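Local structure of hypothetical protein (Mus musculus, 1VKB) at residues L65-G70 / T103-Q108. The protein is probably a gamma-glutamylamine cyclotransferase of the AIG2-like family, releasing 5-oxoproline and a free amine from gamma-glutamylamines. Sequence-based numbering, arbitrary orientation.
Sequences LLYLPG and TALQVQ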
ATOM      1  N   LEU A  65       5.731  -3.048   1.776  1.00 14.16           N
ATOM      2  CA  LEU A  65       6.177  -3.524   0.483  1.00 14.61           C
ATOM      3  C   LEU A  65       7.640  -3.089   0.309  1.00 15.39           C
ATOM      4  O   LEU A  65       7.951  -1.881   0.142  1.00 15.05           O
ATOM      5  CB  LEU A  65       5.285  -2.975  -0.638  1.00 14.19           C
ATOM      6  CG  LEU A  65       5.417  -3.677  -1.988  1.00 16.80           C
ATOM      7  CD1 LEU A  65       4.931  -5.127  -1.866  1.00 27.35           C
ATOM      8  CD2 LEU A  65       4.583  -2.948  -3.021  1.00 17.77           C
ATOM      9  N   LEU A  66       8.542  -4.071   0.442  1.00 15.31           N
ATOM     10  CA  LEU A  66       9.970  -3.798   0.459  1.00 14.80           C
ATOM     11  C   LEU A  66      10.431  -3.540  -0.963  1.00 16.41           C
ATOM     12  O   LEU A  66      10.075  -4.279  -1.875  1.00 17.67           O
ATOM     13  CB  LEU A  66      10.756  -4.915   1.096  1.00 15.66           C
ATOM     14  CG  LEU A  66      10.281  -5.464   2.409  1.00 13.18           C
ATOM     15  CD1 LEU A  66      11.251  -6.525   2.926  1.00 17.81           C
ATOM     16  CD2 LEU A  66      10.082  -4.325   3.387  1.00 13.95           C
ATOM     17  N   TYR A  67      11.261  -2.520  -1.147  1.00 17.03           N
ATOM     18  CA  TYR A  67      11.692  -2.154  -2.491  1.00 17.95           C
ATOM     19  C   TYR A  67      12.869  -3.044  -2.918  1.00 21.31           C
ATOM     20  O   TYR A  67      14.030  -2.630  -2.900  1.00 17.53           O
ATOM     21  CB  TYR A  67      12.008  -0.662  -2.624  1.00 19.35           C
ATOM     22  CG  TYR A  67      12.118  -0.331  -4.084  1.00 22.57           C
ATOM     23  CD1 TYR A  67      10.986  -0.250  -4.881  1.00 21.87           C
ATOM     24  CD2 TYR A  67      13.365  -0.277  -4.702  1.00 30.13           C
ATOM     25  CE1 TYR A  67      11.081  -0.039  -6.245  1.00 23.95           C
ATOM     26  CE2 TYR A  67      13.475  -0.068  -6.078  1.00 27.80           C
ATOM     27  CZ  TYR A  67      12.332   0.040  -6.841  1.00 32.95           C
ATOM     28  OH  TYR A  67      12.439   0.268  -8.211  1.00 33.59           O
ATOM     29  N   LEU A  68      12.523  -4.271  -3.278  1.00 18.02           N
ATOM     30  CA  LEU A  68      13.425  -5.277  -3.768  1.00 18.95           C
ATOM     31  C   LEU A  68      12.786  -5.943  -4.982  1.00 19.64           C
ATOM     32  O   LEU A  68      12.277  -7.095  -4.904  1.00 16.73           O
ATOM     33  CB  LEU A  68      13.672  -6.314  -2.676  1.00 23.97           C
ATOM     34  CG  LEU A  68      14.498  -5.772  -1.495  1.00 26.79           C
ATOM     35  CD1 LEU A  68      14.307  -6.622  -0.287  1.00 27.52           C
ATOM     36  CD2 LEU A  68      15.974  -5.713  -1.889  1.00 27.40           C
ATOM     37  N   PRO A  69      12.741  -5.210  -6.092  1.00 18.38           N
ATOM     38  CA  PRO A  69      12.068  -5.711  -7.270  1.00 18.82           C
ATOM     39  C   PRO A  69      12.627  -7.055  -7.709  1.00 20.98           C
ATOM     40  O   PRO A  69      13.853  -7.251  -7.703  1.00 18.69           O
ATOM     41  CB  PRO A  69      12.258  -4.598  -8.312  1.00 22.72           C
ATOM     42  CG  PRO A  69      13.242  -3.680  -7.757  1.00 22.43           C
ATOM     43  CD  PRO A  69      13.248  -3.848  -6.273  1.00 22.34           C
ATOM     44  N   GLY A  70      11.723  -7.991  -8.013  1.00 18.80           N
ATOM     45  CA  GLY A  70      12.082  -9.313  -8.504  1.00 20.68           C
ATOM     46  C   GLY A  70      12.237 -10.327  -7.393  1.00 21.04           C
ATOM     47  O   GLY A  70      12.505 -11.455  -7.687  1.00 22.04           O
ATOM     48  N   THR A 103       6.704   5.582  -4.631  1.00 15.98           N
ATOM     49  CA  THR A 103       7.365   5.073  -5.832  1.00 19.94           C
ATOM     50  C   THR A 103       6.337   4.753  -6.912  1.00 18.84           C
ATOM     51  O   THR A 103       5.295   4.219  -6.614  1.00 21.96           O
ATOM     52  CB  THR A 103       8.142   3.788  -5.422  1.00 24.22           C
ATOM     53  OG1 THR A 103       9.133   4.128  -4.426  1.00 23.95           O
ATOM     54  CG2 THR A 103       8.935   3.315  -6.551  1.00 28.26           C
ATOM     55  N   ALA A 104       6.615   5.076  -8.180  1.00 18.28           N
ATOM     56  CA  ALA A 104       5.618   4.864  -9.251  1.00 16.80           C
ATOM     57  C   ALA A 104       5.877   3.449  -9.775  1.00 19.46           C
ATOM     58  O   ALA A 104       7.019   3.144 -10.076  1.00 18.73           O
ATOM     59  CB  ALA A 104       5.831   5.851 -10.331  1.00 22.37           C
ATOM     60  N   LEU A 105       4.868   2.578  -9.818  1.00 17.19           N
ATOM     61  CA  LEU A 105       5.030   1.218 -10.301  1.00 18.82           C
ATOM     62  C   LEU A 105       3.928   0.861 -11.301  1.00 17.94           C
ATOM     63  O   LEU A 105       2.836   1.408 -11.257  1.00 18.82           O
ATOM     64  CB  LEU A 105       4.944   0.216  -9.131  1.00 20.52           C
ATOM     65  CG  LEU A 105       5.914   0.251  -7.956  1.00 23.84           C
ATOM     66  CD1 LEU A 105       5.513  -0.863  -6.947  1.00 25.19           C
ATOM     67  CD2 LEU A 105       7.355   0.065  -8.466  1.00 31.45           C
ATOM     68  N   GLN A 106       4.219  -0.092 -12.176  1.00 17.34           N
ATOM     69  CA  GLN A 106       3.225  -0.613 -13.108  1.00 17.27           C
ATOM     70  C   GLN A 106       2.382  -1.652 -12.393  1.00 16.55           C
ATOM     71  O   GLN A 106       2.918  -2.587 -11.790  1.00 17.78           O
ATOM     72  CB  GLN A 106       3.889  -1.269 -14.307  1.00 17.99           C
ATOM     73  CG  GLN A 106       2.950  -1.678 -15.376  1.00 26.39           C
ATOM     74  CD  GLN A 106       3.683  -2.375 -16.530  1.00 40.19           C
ATOM     75  OE1 GLN A 106       4.888  -2.651 -16.434  1.00 31.17           O
ATOM     76  NE2 GLN A 106       2.962  -2.674 -17.601  1.00 29.18           N
ATOM     77  N   VAL A 107       1.060  -1.514 -12.550  1.00 16.13           N
ATOM     78  CA  VAL A 107       0.060  -2.383 -11.906  1.00 15.71           C
ATOM     79  C   VAL A 107      -0.814  -3.023 -12.979  1.00 15.73           C
ATOM     80  O   VAL A 107      -1.373  -2.363 -13.847  1.00 17.54           O
ATOM     81  CB  VAL A 107      -0.795  -1.603 -10.886  1.00 12.88           C
ATOM     82  CG1 VAL A 107      -1.935  -2.443 -10.347  1.00 19.17           C
ATOM     83  CG2 VAL A 107       0.081  -1.026  -9.745  1.00 16.94           C
ATOM     84  N   GLN A 108      -0.815  -4.337 -12.989  1.00 15.63           N
ATOM     85  CA  GLN A 108      -1.697  -5.091 -13.849  1.00 15.96           C
ATOM     86  C   GLN A 108      -3.149  -4.947 -13.309  1.00 19.02           C
ATOM     87  O   GLN A 108      -3.430  -5.172 -12.101  1.00 18.11           O
ATOM     88  CB  GLN A 108      -1.259  -6.552 -13.872  1.00 18.39           C
ATOM     89  CG  GLN A 108      -2.181  -7.439 -14.712  1.00 22.42           C
ATOM     90  CD  GLN A 108      -1.887  -8.923 -14.569  1.00 27.98           C
ATOM     91  OE1 GLN A 108      -1.217  -9.363 -13.624  1.00 32.29           O
ATOM     92  NE2 GLN A 108      -2.401  -9.702 -15.512  1.00 39.21           N
TER
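Tyr67, whose single ring atom CE1 meets both side chains that residues 103-108 offer to this contact, is the central residue of an inverse gamma turn. The turn is diagnosed by phi -83° and psi 77° at Tyr67 and by the 2.8 Å hydrogen bond from Leu68 N to Leu66 O. It adjoins strand 62-66 in the gamma-glutamyl cyclotransferase-like fold. Strand 101-109 is not a direct neighbour of that strand: 121-129 lies between them, parallel to 62-66 and antiparallel to 101-109, which explains why no hydrogen bond joins the two segments and why the nearest alpha carbons, Tyr67 CA and Thr103 CA, stand 9.1 Å apart.

Side chains therefore bridge the gap, in a slight surface contact that buries 120 Å² in total. A chi1 of -167° sets CG of Tyr67 opposite the backbone nitrogen, which brings CE1 beside methyl groups of Thr103 and Leu105. Thr103 CG2 approaches CE1 obliquely at 4.0 Å, whereas Leu105 CD2 sits at the ring edge, near its plane, 4.3 Å from the same CE1. Pro69 CD, two residues on, lies over one face of the ring, 3.8 Å from its plane and off centre. Deeper in, Leu65 and Leu105 both rest on Val126 of the intervening strand. Thr103 divides its two branches: CG2 lies against Tyr67 CE1, while OG1 hydrogen-bonds Thr128 OG1 on strand 121-129.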